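2-dehydropantoate 2-reductase, putative (Enterococcus faecalis, PDB 2EW2) probably catalyses the NADPH-dependent reduction of 2-dehydropantoate (ketopantoate) to (R)-pantoate, a step on the route to pantothenate. Local coordinates at residues Ile98-Leu107 / Tyr120-Thr131; Ala84-Gln95 / His113-Val121. All coordinates share one frame; numbering follows the deposited sequence. Where two conformers were deposited one is given.

Contact 1: residues Ile98-Leu107 / Tyr120-Thr131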
loop_
_atom_site.group_PDB
_atom_site.type_symbol
_atom_site.label_atom_id
_atom_site.label_comp_id
_atom_site.label_asym_id
_atom_site.label_seq_id
_atom_site.Cartn_x
_atom_site.Cartn_y
_atom_site.Cartn_z
ATOM N N ILE B 98 -16.086 -20.582 -32.218
ATOM C CA ILE B 98 -16.889 -20.824 -31.029
ATOM C C ILE B 98 -18.381 -20.814 -31.380
ATOM O O ILE B 98 -18.846 -19.923 -32.088
ATOM C CB ILE B 98 -16.607 -19.746 -29.924
ATOM C CG1 ILE B 98 -15.130 -19.774 -29.516
ATOM C CG2 ILE B 98 -17.514 -19.948 -28.697
ATOM C CD1 ILE B 98 -14.672 -18.557 -28.673
ATOM N N THR B 99 -19.108 -21.818 -30.902
ATOM C CA THR B 99 -20.574 -21.788 -30.895
ATOM C C THR B 99 -21.045 -21.833 -29.445
ATOM O O THR B 99 -20.220 -21.918 -28.511
ATOM C CB THR B 99 -21.198 -22.989 -31.646
ATOM O OG1 THR B 99 -21.102 -24.181 -30.849
ATOM C CG2 THR B 99 -20.528 -23.219 -32.994
ATOM N N GLU B 100 -22.371 -21.834 -29.271
ATOM C CA GLU B 100 -23.015 -22.008 -27.977
ATOM C C GLU B 100 -22.616 -23.313 -27.308
ATOM O O GLU B 100 -22.705 -23.420 -26.095
ATOM C CB GLU B 100 -24.547 -21.988 -28.140
ATOM C CG GLU B 100 -25.013 -22.588 -29.482
ATOM C CD GLU B 100 -26.450 -23.053 -29.467
ATOM O OE1 GLU B 100 -27.274 -22.450 -28.738
ATOM O OE2 GLU B 100 -26.746 -24.038 -30.191
ATOM N N LYS B 101 -22.206 -24.309 -28.097
ATOM C CA LYS B 101 -21.823 -25.620 -27.557
ATOM C C LYS B 101 -20.306 -25.767 -27.288
ATOM O O LYS B 101 -19.860 -26.813 -26.844
ATOM C CB LYS B 101 -22.325 -26.762 -28.468
ATOM C CG LYS B 101 -23.873 -26.803 -28.658
ATOM C CD LYS B 101 -24.296 -28.003 -29.530
ATOM C CE LYS B 101 -25.838 -28.213 -29.585
ATOM N NZ LYS B 101 -26.494 -28.352 -28.229
ATOM N N THR B 102 -19.522 -24.730 -27.567
ATOM C CA THR B 102 -18.082 -24.780 -27.365
ATOM C C THR B 102 -17.695 -24.610 -25.894
ATOM O O THR B 102 -18.196 -23.715 -25.231
ATOM C CB THR B 102 -17.364 -23.737 -28.223
ATOM O OG1 THR B 102 -17.728 -23.928 -29.595
ATOM C CG2 THR B 102 -15.861 -23.904 -28.103
ATOM N N TYR B 103 -16.823 -25.487 -25.397
ATOM C CA TYR B 103 -16.272 -25.383 -24.054
ATOM C C TYR B 103 -14.822 -24.943 -24.135
ATOM O O TYR B 103 -14.156 -25.146 -25.154
ATOM C CB TYR B 103 -16.348 -26.734 -23.335
ATOM C CG TYR B 103 -17.720 -27.077 -22.790
ATOM C CD1 TYR B 103 -18.778 -27.430 -23.643
ATOM C CD2 TYR B 103 -17.957 -27.078 -21.400
ATOM C CE1 TYR B 103 -20.051 -27.763 -23.107
ATOM C CE2 TYR B 103 -19.199 -27.402 -20.875
ATOM C CZ TYR B 103 -20.233 -27.755 -21.726
ATOM O OH TYR B 103 -21.461 -28.055 -21.170
ATOM N N VAL B 104 -14.338 -24.307 -23.073
ATOM C CA VAL B 104 -12.910 -23.980 -22.971
ATOM C C VAL B 104 -12.341 -24.602 -21.684
ATOM O O VAL B 104 -12.988 -24.587 -20.611
ATOM C CB VAL B 104 -12.645 -22.431 -23.038
ATOM C CG1 VAL B 104 -13.432 -21.709 -21.950
ATOM C CG2 VAL B 104 -11.136 -22.101 -22.901
ATOM N N LEU B 105 -11.156 -25.189 -21.811
ATOM C CA LEU B 105 -10.401 -25.689 -20.673
ATOM C C LEU B 105 -9.213 -24.760 -20.496
ATOM O O LEU B 105 -8.292 -24.741 -21.320
ATOM C CB LEU B 105 -9.906 -27.132 -20.880
ATOM C CG LEU B 105 -8.940 -27.664 -19.797
ATOM C CD1 LEU B 105 -9.600 -27.707 -18.397
ATOM C CD2 LEU B 105 -8.340 -29.018 -20.168
ATOM N N CYS B 106 -9.251 -23.973 -19.428
ATOM C CA CYS B 106 -8.200 -23.001 -19.166
ATOM C C CYS B 106 -7.094 -23.666 -18.373
ATOM O O CYS B 106 -7.331 -24.141 -17.262
ATOM C CB CYS B 106 -8.755 -21.807 -18.399
ATOM S SG CYS B 106 -7.516 -20.507 -18.127
ATOM N N LEU B 107 -5.891 -23.704 -18.956
ATOM C CA LEU B 107 -4.738 -24.308 -18.286
ATOM C C LEU B 107 -3.702 -23.300 -17.791
ATOM O O LEU B 107 -2.627 -23.691 -17.357
ATOM C CB LEU B 107 -4.067 -25.360 -19.172
ATOM C CG LEU B 107 -4.954 -26.555 -19.552
ATOM C CD1 LEU B 107 -4.142 -27.556 -20.359
ATOM C CD2 LEU B 107 -5.505 -27.212 -18.314
ATOM N N TYR B 120 -16.300 -14.506 -24.460
ATOM C CA TYR B 120 -16.191 -15.156 -25.758
ATOM C C TYR B 120 -16.828 -16.538 -25.790
ATOM O O TYR B 120 -17.267 -16.995 -26.839
ATOM C CB TYR B 120 -14.716 -15.220 -26.181
ATOM C CG TYR B 120 -14.064 -13.857 -26.153
ATOM C CD1 TYR B 120 -13.036 -13.566 -25.256
ATOM C CD2 TYR B 120 -14.519 -12.837 -26.985
ATOM C CE1 TYR B 120 -12.437 -12.304 -25.233
ATOM C CE2 TYR B 120 -13.954 -11.567 -26.945
ATOM C CZ TYR B 120 -12.908 -11.312 -26.074
ATOM O OH TYR B 120 -12.331 -10.057 -26.056
ATOM N N VAL B 121 -16.868 -17.187 -24.629
ATOM C CA VAL B 121 -17.392 -18.536 -24.468
ATOM C C VAL B 121 -18.476 -18.428 -23.408
ATOM O O VAL B 121 -18.294 -17.701 -22.423
ATOM C CB VAL B 121 -16.274 -19.527 -23.987
ATOM C CG1 VAL B 121 -16.807 -20.945 -23.841
ATOM C CG2 VAL B 121 -15.057 -19.519 -24.946
ATOM N N PRO B 122 -19.608 -19.142 -23.585
ATOM C CA PRO B 122 -20.636 -19.071 -22.551
ATOM C C PRO B 122 -20.055 -19.437 -21.180
ATOM O O PRO B 122 -19.303 -20.404 -21.078
ATOM C CB PRO B 122 -21.644 -20.144 -22.989
ATOM C CG PRO B 122 -21.443 -20.283 -24.464
ATOM C CD PRO B 122 -19.994 -20.046 -24.693
ATOM N N LYS B 123 -20.407 -18.681 -20.138
ATOM C CA LYS B 123 -19.842 -18.895 -18.788
ATOM C C LYS B 123 -20.068 -20.313 -18.258
ATOM O O LYS B 123 -19.252 -20.832 -17.493
ATOM C CB LYS B 123 -20.373 -17.844 -17.792
ATOM C CG LYS B 123 -19.673 -17.829 -16.416
ATOM C CD LYS B 123 -20.315 -16.812 -15.436
ATOM C CE LYS B 123 -19.395 -16.522 -14.234
ATOM N NZ LYS B 123 -19.818 -15.332 -13.436
ATOM N N GLU B 124 -21.158 -20.947 -18.695
ATOM C CA GLU B 124 -21.503 -22.309 -18.257
ATOM C C GLU B 124 -20.548 -23.375 -18.801
ATOM O O GLU B 124 -20.503 -24.511 -18.291
ATOM C CB GLU B 124 -22.936 -22.654 -18.711
ATOM C CG GLU B 124 -24.041 -21.796 -18.092
ATOM C CD GLU B 124 -24.295 -20.500 -18.840
ATOM O OE1 GLU B 124 -23.737 -20.296 -19.950
ATOM O OE2 GLU B 124 -25.069 -19.681 -18.303
ATOM N N ASN B 125 -19.806 -22.998 -19.843
ATOM C CA ASN B 125 -18.968 -23.919 -20.614
ATOM C C ASN B 125 -17.488 -23.751 -20.311
ATOM O O ASN B 125 -16.641 -24.172 -21.084
ATOM C CB ASN B 125 -19.160 -23.694 -22.134
ATOM C CG ASN B 125 -20.577 -23.967 -22.622
ATOM O OD1 ASN B 125 -21.478 -24.276 -21.840
ATOM N ND2 ASN B 125 -20.780 -23.816 -23.938
ATOM N N ILE B 126 -17.164 -23.122 -19.191
ATOM C CA ILE B 126 -15.767 -22.922 -18.850
ATOM C C ILE B 126 -15.282 -23.955 -17.836
ATOM O O ILE B 126 -15.879 -24.121 -16.756
ATOM C CB ILE B 126 -15.509 -21.477 -18.342
ATOM C CG1 ILE B 126 -15.925 -20.463 -19.425
ATOM C CG2 ILE B 126 -14.012 -21.294 -17.970
ATOM C CD1 ILE B 126 -15.959 -19.044 -18.906
ATOM N N LEU B 127 -14.193 -24.628 -18.196
ATOM C CA LEU B 127 -13.516 -25.594 -17.315
ATOM C C LEU B 127 -12.154 -25.041 -16.938
ATOM O O LEU B 127 -11.536 -24.298 -17.717
ATOM C CB LEU B 127 -13.300 -26.935 -18.039
ATOM C CG LEU B 127 -14.419 -27.502 -18.928
ATOM C CD1 LEU B 127 -13.993 -28.790 -19.654
ATOM C CD2 LEU B 127 -15.662 -27.729 -18.121
ATOM N N VAL B 128 -11.660 -25.418 -15.768
ATOM C CA VAL B 128 -10.316 -24.990 -15.376
ATOM C C VAL B 128 -9.488 -26.230 -15.082
ATOM O O VAL B 128 -10.006 -27.214 -14.572
ATOM C CB VAL B 128 -10.377 -23.988 -14.179
ATOM C CG1 VAL B 128 -11.103 -24.588 -12.973
ATOM C CG2 VAL B 128 -9.009 -23.484 -13.810
ATOM N N GLY B 129 -8.211 -26.204 -15.423
ATOM C CA GLY B 129 -7.388 -27.341 -15.055
ATOM C C GLY B 129 -5.955 -27.001 -14.739
ATOM O O GLY B 129 -5.513 -25.866 -14.927
ATOM N N ILE B 130 -5.240 -28.005 -14.260
ATOM C CA ILE B 130 -3.836 -27.870 -13.936
ATOM C C ILE B 130 -3.150 -29.005 -14.673
ATOM O O ILE B 130 -3.580 -30.163 -14.582
ATOM C CB ILE B 130 -3.595 -27.969 -12.404
ATOM C CG1 ILE B 130 -4.330 -26.849 -11.670
ATOM C CG2 ILE B 130 -2.093 -27.913 -12.066
ATOM C CD1 ILE B 130 -4.477 -27.106 -10.184
ATOM N N THR B 131 -2.112 -28.673 -15.429
ATOM C CA THR B 131 -1.325 -29.699 -16.100
ATOM C C THR B 131 0.004 -29.917 -15.378
ATOM O O THR B 131 0.729 -28.964 -15.089
ATOM C CB THR B 131 -1.122 -29.408 -17.607
ATOM O OG1 THR B 131 -0.292 -30.419 -18.165
ATOM C CG2 THR B 131 -0.479 -28.044 -17.865
HETATM O O HOH W 1 -22.420 -26.369 -19.375
HETATM O O HOH W 2 -1.613 -25.695 -15.636
#
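Strands 103-106 and 126-131 run parallel, 26° apart in direction, with Val-104, Leu-105 and Cys-106 paired with Ile-126, Leu-127 and Val-128. A ladder of four backbone bonds joins them. Val-104 gives its N-H to Asn-125 O, and its own O takes the N-H of Leu-127 at 2.7 Å. Cys-106 repeats the pattern with Leu-127 O and Gly-129 N.

Just ahead of strand 126-131, Asn-125 holds the loop that leads into strand 103-106. Its ND2 gives one hydrogen to Glu-100 O and the other to Thr-102 O, each 2.9 Å away. Both acceptors lie close to the amide plane, yet ND2 sits above each carbonyl plane. This double grip fixes the amide's rotation. The amide is stacked on the ring of Tyr-103, the planes 11° apart. Asn-125 CB lies over the ring face, 3.7 Å from its centroid, in a CH-pi contact. With its CG anti to the carbonyl carbon (chi1 -78°), Tyr-103 swings its ring over this side chain. The ring also stacks with Phe-163. A water links Tyr-103 OH to Glu-124 O.

The two strands belong to a beta-alpha-beta unit completed by helix 114-117, in the Rossmann-type domain. They are neighbours in its mixed sheet, and strand 77-80 flanks 103-106 on the other side.

Val-104 and Ile-126 lie side by side on one sheet face, their CG1 atoms 3.8 Å apart. Val-121 packs against Val-104 on the same face, its CG1 3.9 Å from Val-104 CG1. Its CG2 meets Ile-98 CD1. On the opposite face, Leu-105 CD1 rests against Leu-127 CB. Gly-129 lets Leu-107 CD2 come to 3.6 Å from its carbonyl carbon. At the far end a water bridges Leu-107 O and Thr-131 N.

Contact 2: residues Ala84-Gln95 / His113-Val121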
loop_
_atom_site.group_PDB
_atom_site.type_symbol
_atom_site.label_atom_id
_atom_site.label_comp_id
_atom_site.label_asym_id
_atom_site.label_seq_id
_atom_site.Cartn_x
_atom_site.Cartn_y
_atom_site.Cartn_z
ATOM N N ALA B 84 -1.526 -14.873 -20.023
ATOM C CA ALA B 84 -2.652 -14.025 -19.633
ATOM C C ALA B 84 -2.684 -12.693 -20.374
ATOM O O ALA B 84 -3.763 -12.144 -20.652
ATOM C CB ALA B 84 -2.628 -13.787 -18.127
ATOM N N GLN B 85 -1.490 -12.175 -20.673
ATOM C CA GLN B 85 -1.320 -10.881 -21.338
ATOM C C GLN B 85 -1.852 -10.882 -22.775
ATOM O O GLN B 85 -2.131 -9.826 -23.334
ATOM C CB GLN B 85 0.171 -10.485 -21.334
ATOM C CG GLN B 85 0.754 -10.133 -19.950
ATOM C CD GLN B 85 1.143 -11.347 -19.075
ATOM O OE1 GLN B 85 0.965 -12.511 -19.449
ATOM N NE2 GLN B 85 1.687 -11.056 -17.888
ATOM N N GLN B 86 -1.974 -12.065 -23.374
ATOM C CA GLN B 86 -2.455 -12.192 -24.748
ATOM C C GLN B 86 -3.772 -12.971 -24.881
ATOM O O GLN B 86 -4.284 -13.151 -25.991
ATOM C CB GLN B 86 -1.381 -12.849 -25.606
ATOM C CG GLN B 86 -0.166 -11.956 -25.842
ATOM C CD GLN B 86 1.131 -12.734 -25.839
ATOM O OE1 GLN B 86 1.165 -13.929 -26.176
ATOM N NE2 GLN B 86 2.222 -12.061 -25.453
ATOM N N LEU B 87 -4.307 -13.428 -23.752
ATOM C CA LEU B 87 -5.500 -14.259 -23.730
ATOM C C LEU B 87 -6.714 -13.562 -24.331
ATOM O O LEU B 87 -7.469 -14.164 -25.093
ATOM C CB LEU B 87 -5.825 -14.693 -22.291
ATOM C CG LEU B 87 -6.925 -15.745 -22.107
ATOM C CD1 LEU B 87 -6.440 -17.125 -22.607
ATOM C CD2 LEU B 87 -7.362 -15.780 -20.650
ATOM N N ASP B 88 -6.924 -12.299 -23.969
ATOM C CA ASP B 88 -8.102 -11.612 -24.448
ATOM C C ASP B 88 -8.064 -11.459 -25.965
ATOM O O ASP B 88 -9.039 -11.766 -26.635
ATOM C CB ASP B 88 -8.301 -10.267 -23.748
ATOM C CG ASP B 88 -9.508 -9.522 -24.275
ATOM O OD1 ASP B 88 -10.619 -9.751 -23.772
ATOM O OD2 ASP B 88 -9.344 -8.712 -25.206
ATOM N N ALA B 89 -6.926 -11.024 -26.502
ATOM C CA ALA B 89 -6.780 -10.837 -27.944
ATOM C C ALA B 89 -6.858 -12.164 -28.701
ATOM O O ALA B 89 -7.415 -12.222 -29.789
ATOM C CB ALA B 89 -5.474 -10.123 -28.257
HETATM N N MSE B 90 -6.315 -13.229 -28.110
HETATM C CA MSE B 90 -6.424 -14.569 -28.670
HETATM C C MSE B 90 -7.881 -15.044 -28.756
HETATM O O MSE B 90 -8.309 -15.573 -29.785
HETATM C CB MSE B 90 -5.589 -15.569 -27.849
HETATM C CG MSE B 90 -5.916 -17.036 -28.117
HETATM SE SE MSE B 90 -5.331 -17.649 -29.903
HETATM C CE MSE B 90 -3.327 -17.720 -29.624
ATOM N N PHE B 91 -8.653 -14.852 -27.692
ATOM C CA PHE B 91 -10.026 -15.338 -27.725
ATOM C C PHE B 91 -10.956 -14.499 -28.598
ATOM O O PHE B 91 -11.834 -15.041 -29.267
ATOM C CB PHE B 91 -10.565 -15.681 -26.335
ATOM C CG PHE B 91 -10.201 -17.088 -25.912
ATOM C CD1 PHE B 91 -8.899 -17.396 -25.523
ATOM C CD2 PHE B 91 -11.138 -18.119 -25.995
ATOM C CE1 PHE B 91 -8.542 -18.712 -25.177
ATOM C CE2 PHE B 91 -10.797 -19.421 -25.655
ATOM C CZ PHE B 91 -9.498 -19.719 -25.249
ATOM N N LYS B 92 -10.710 -13.192 -28.643
ATOM C CA LYS B 92 -11.426 -12.341 -29.573
ATOM C C LYS B 92 -11.207 -12.826 -31.010
ATOM O O LYS B 92 -12.155 -12.913 -31.782
ATOM C CB LYS B 92 -11.012 -10.881 -29.445
ATOM C CG LYS B 92 -11.992 -9.952 -30.176
ATOM C CD LYS B 92 -11.623 -8.503 -30.051
ATOM C CE LYS B 92 -12.670 -7.658 -30.793
ATOM N NZ LYS B 92 -12.129 -6.296 -31.117
ATOM N N ALA B 93 -9.963 -13.152 -31.355
ATOM C CA ALA B 93 -9.622 -13.619 -32.700
ATOM C C ALA B 93 -10.214 -14.977 -33.079
ATOM O O ALA B 93 -10.522 -15.218 -34.255
ATOM C CB ALA B 93 -8.099 -13.646 -32.872
ATOM N N ILE B 94 -10.353 -15.882 -32.104
ATOM C CA ILE B 94 -10.832 -17.233 -32.426
ATOM C C ILE B 94 -12.331 -17.435 -32.236
ATOM O O ILE B 94 -12.838 -18.510 -32.506
ATOM C CB ILE B 94 -9.997 -18.344 -31.742
ATOM C CG1 ILE B 94 -10.189 -18.331 -30.224
ATOM C CG2 ILE B 94 -8.527 -18.168 -32.094
ATOM C CD1 ILE B 94 -9.389 -19.491 -29.527
ATOM N N GLN B 95 -13.035 -16.380 -31.819
ATOM C CA GLN B 95 -14.504 -16.361 -31.810
ATOM C C GLN B 95 -15.212 -17.061 -32.977
ATOM O O GLN B 95 -16.181 -17.770 -32.733
ATOM C CB GLN B 95 -15.037 -14.933 -31.721
ATOM C CG GLN B 95 -15.083 -14.420 -30.312
ATOM C CD GLN B 95 -15.803 -13.100 -30.223
ATOM O OE1 GLN B 95 -16.889 -13.026 -29.659
ATOM N NE2 GLN B 95 -15.201 -12.050 -30.781
ATOM N N HIS B 113 -9.022 -15.904 -14.979
ATOM C CA HIS B 113 -9.050 -15.934 -16.447
ATOM C C HIS B 113 -10.422 -16.204 -17.023
ATOM O O HIS B 113 -10.719 -15.779 -18.149
ATOM C CB HIS B 113 -8.028 -16.936 -16.982
ATOM C CG HIS B 113 -6.663 -16.731 -16.417
ATOM N ND1 HIS B 113 -5.988 -15.538 -16.537
ATOM C CD2 HIS B 113 -5.847 -17.562 -15.726
ATOM C CE1 HIS B 113 -4.810 -15.644 -15.948
ATOM N NE2 HIS B 113 -4.701 -16.863 -15.448
ATOM N N GLU B 114 -11.266 -16.881 -16.245
ATOM C CA GLU B 114 -12.676 -17.072 -16.604
ATOM C C GLU B 114 -13.389 -15.751 -16.923
ATOM O O GLU B 114 -14.327 -15.730 -17.712
ATOM C CB GLU B 114 -13.437 -17.845 -15.501
ATOM C CG GLU B 114 -13.461 -17.181 -14.102
ATOM C CD GLU B 114 -12.200 -17.432 -13.265
ATOM O OE1 GLU B 114 -11.252 -18.093 -13.756
ATOM O OE2 GLU B 114 -12.142 -16.959 -12.102
ATOM N N ASP B 115 -12.935 -14.649 -16.326
ATOM C CA ASP B 115 -13.586 -13.361 -16.544
ATOM C C ASP B 115 -13.297 -12.825 -17.942
ATOM O O ASP B 115 -14.116 -12.143 -18.521
ATOM C CB ASP B 115 -13.176 -12.351 -15.473
ATOM C CG ASP B 115 -13.559 -12.809 -14.058
ATOM O OD1 ASP B 115 -14.531 -13.595 -13.919
ATOM O OD2 ASP B 115 -12.893 -12.392 -13.085
ATOM N N VAL B 116 -12.132 -13.145 -18.490
ATOM C CA VAL B 116 -11.846 -12.810 -19.884
ATOM C C VAL B 116 -12.590 -13.789 -20.800
ATOM O O VAL B 116 -13.251 -13.381 -21.763
ATOM C CB VAL B 116 -10.317 -12.850 -20.184
ATOM C CG1 VAL B 116 -10.056 -12.983 -21.676
ATOM C CG2 VAL B 116 -9.619 -11.603 -19.644
ATOM N N LEU B 117 -12.473 -15.083 -20.489
ATOM C CA LEU B 117 -13.009 -16.151 -21.334
ATOM C C LEU B 117 -14.517 -16.019 -21.510
ATOM O O LEU B 117 -15.026 -16.228 -22.615
ATOM C CB LEU B 117 -12.616 -17.551 -20.798
ATOM C CG LEU B 117 -11.114 -17.887 -20.809
ATOM C CD1 LEU B 117 -10.792 -19.205 -20.097
ATOM C CD2 LEU B 117 -10.571 -17.899 -22.242
ATOM N N GLU B 118 -15.220 -15.635 -20.446
ATOM C CA GLU B 118 -16.685 -15.560 -20.487
ATOM C C GLU B 118 -17.230 -14.483 -21.445
ATOM O O GLU B 118 -18.410 -14.489 -21.783
ATOM C CB GLU B 118 -17.302 -15.456 -19.080
ATOM C CG GLU B 118 -17.306 -14.058 -18.478
ATOM C CD GLU B 118 -17.825 -14.030 -17.034
ATOM O OE1 GLU B 118 -18.629 -14.932 -16.664
ATOM O OE2 GLU B 118 -17.425 -13.100 -16.268
ATOM N N LYS B 119 -16.355 -13.586 -21.898
ATOM C CA LYS B 119 -16.710 -12.641 -22.950
ATOM C C LYS B 119 -16.916 -13.332 -24.294
ATOM O O LYS B 119 -17.614 -12.811 -25.161
ATOM C CB LYS B 119 -15.617 -11.584 -23.092
ATOM C CG LYS B 119 -15.432 -10.698 -21.872
ATOM C CD LYS B 119 -14.827 -9.368 -22.286
ATOM C CE LYS B 119 -13.345 -9.468 -22.477
ATOM N NZ LYS B 119 -12.807 -8.213 -23.094
ATOM N N TYR B 120 -16.300 -14.506 -24.460
ATOM C CA TYR B 120 -16.191 -15.156 -25.758
ATOM C C TYR B 120 -16.828 -16.538 -25.790
ATOM O O TYR B 120 -17.267 -16.995 -26.839
ATOM C CB TYR B 120 -14.716 -15.220 -26.181
ATOM C CG TYR B 120 -14.064 -13.857 -26.153
ATOM C CD1 TYR B 120 -13.036 -13.566 -25.256
ATOM C CD2 TYR B 120 -14.519 -12.837 -26.985
ATOM C CE1 TYR B 120 -12.437 -12.304 -25.233
ATOM C CE2 TYR B 120 -13.954 -11.567 -26.945
ATOM C CZ TYR B 120 -12.908 -11.312 -26.074
ATOM O OH TYR B 120 -12.331 -10.057 -26.056
ATOM N N VAL B 121 -16.868 -17.187 -24.629
ATOM C CA VAL B 121 -17.392 -18.536 -24.468
ATOM C C VAL B 121 -18.476 -18.428 -23.408
ATOM O O VAL B 121 -18.294 -17.701 -22.423
ATOM C CB VAL B 121 -16.274 -19.527 -23.987
ATOM C CG1 VAL B 121 -16.807 -20.945 -23.841
ATOM C CG2 VAL B 121 -15.057 -19.519 -24.946
HETATM O O HOH W 3 -17.988 -15.590 -29.074
#
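The Tyr-120 ring lies with one face against the backbone of helix 84-94, where Phe-91 C and Lys-92 N sit over its centre. Lys-119 CB covers the opposite face. Asp-88 OD1 and Gln-95 OE1 lie at its edge, in the ring plane. The Phe-91 ring is also covered on both faces. Leu-117 CD2 stands over its centre, 3.5 Å from the centroid and 3° off the normal, a nearly ideal CH-pi contact. Ile-94 CD1 faces it from the other side.

Asp-88 OD1 takes two hydrogen bonds. Lys-119 NZ forms a salt bridge at 2.8 Å from the syn side. Tyr-120 OH donates at 2.9 Å from above the carboxylate plane. The two donors come from opposite faces of that plane. A chi1 of 178° carries the Asp-88 carboxylate away from its own backbone N and toward both donors. The nearby ammonium would probably stabilise the charged carboxylate.

Helices 84-94 and 114-117 pack on the same face of the Rossmann-type sheet: Phe-91 also touches Val-104, and Leu-117 touches Cys-106. Between them, Leu-87 CD2 reaches Val-116 CG1 at 4.0 Å and His-113 CB at 3.9 Å. Val-116 CG1 also leans on Asp-88 CA. Towards the start of helix 84-94, Ala-84 CB meets His-113 CE1 at 3.6 Å. The imidazole NE2 is bonded to Asn-109 O.

From the N terminus, the chain runs through helix 84-94, strand 103-106, helix 114-117 and strand 126-131. The first and third of these meet in contact 2, and the second and fourth in contact 1. The loops therefore cross. Contact 2 closes the loop that carries strand 103-106, and contact 1 closes the one that carries helix 114-117. Both contacts use Tyr-120 and Val-121, which lie in the connection from the short helix to strand 126-131. The contacts also touch directly, for example where Cys-106 SG packs on His-113 CB. Together they join two helices to each other and to strand 103-106, and that strand to 126-131.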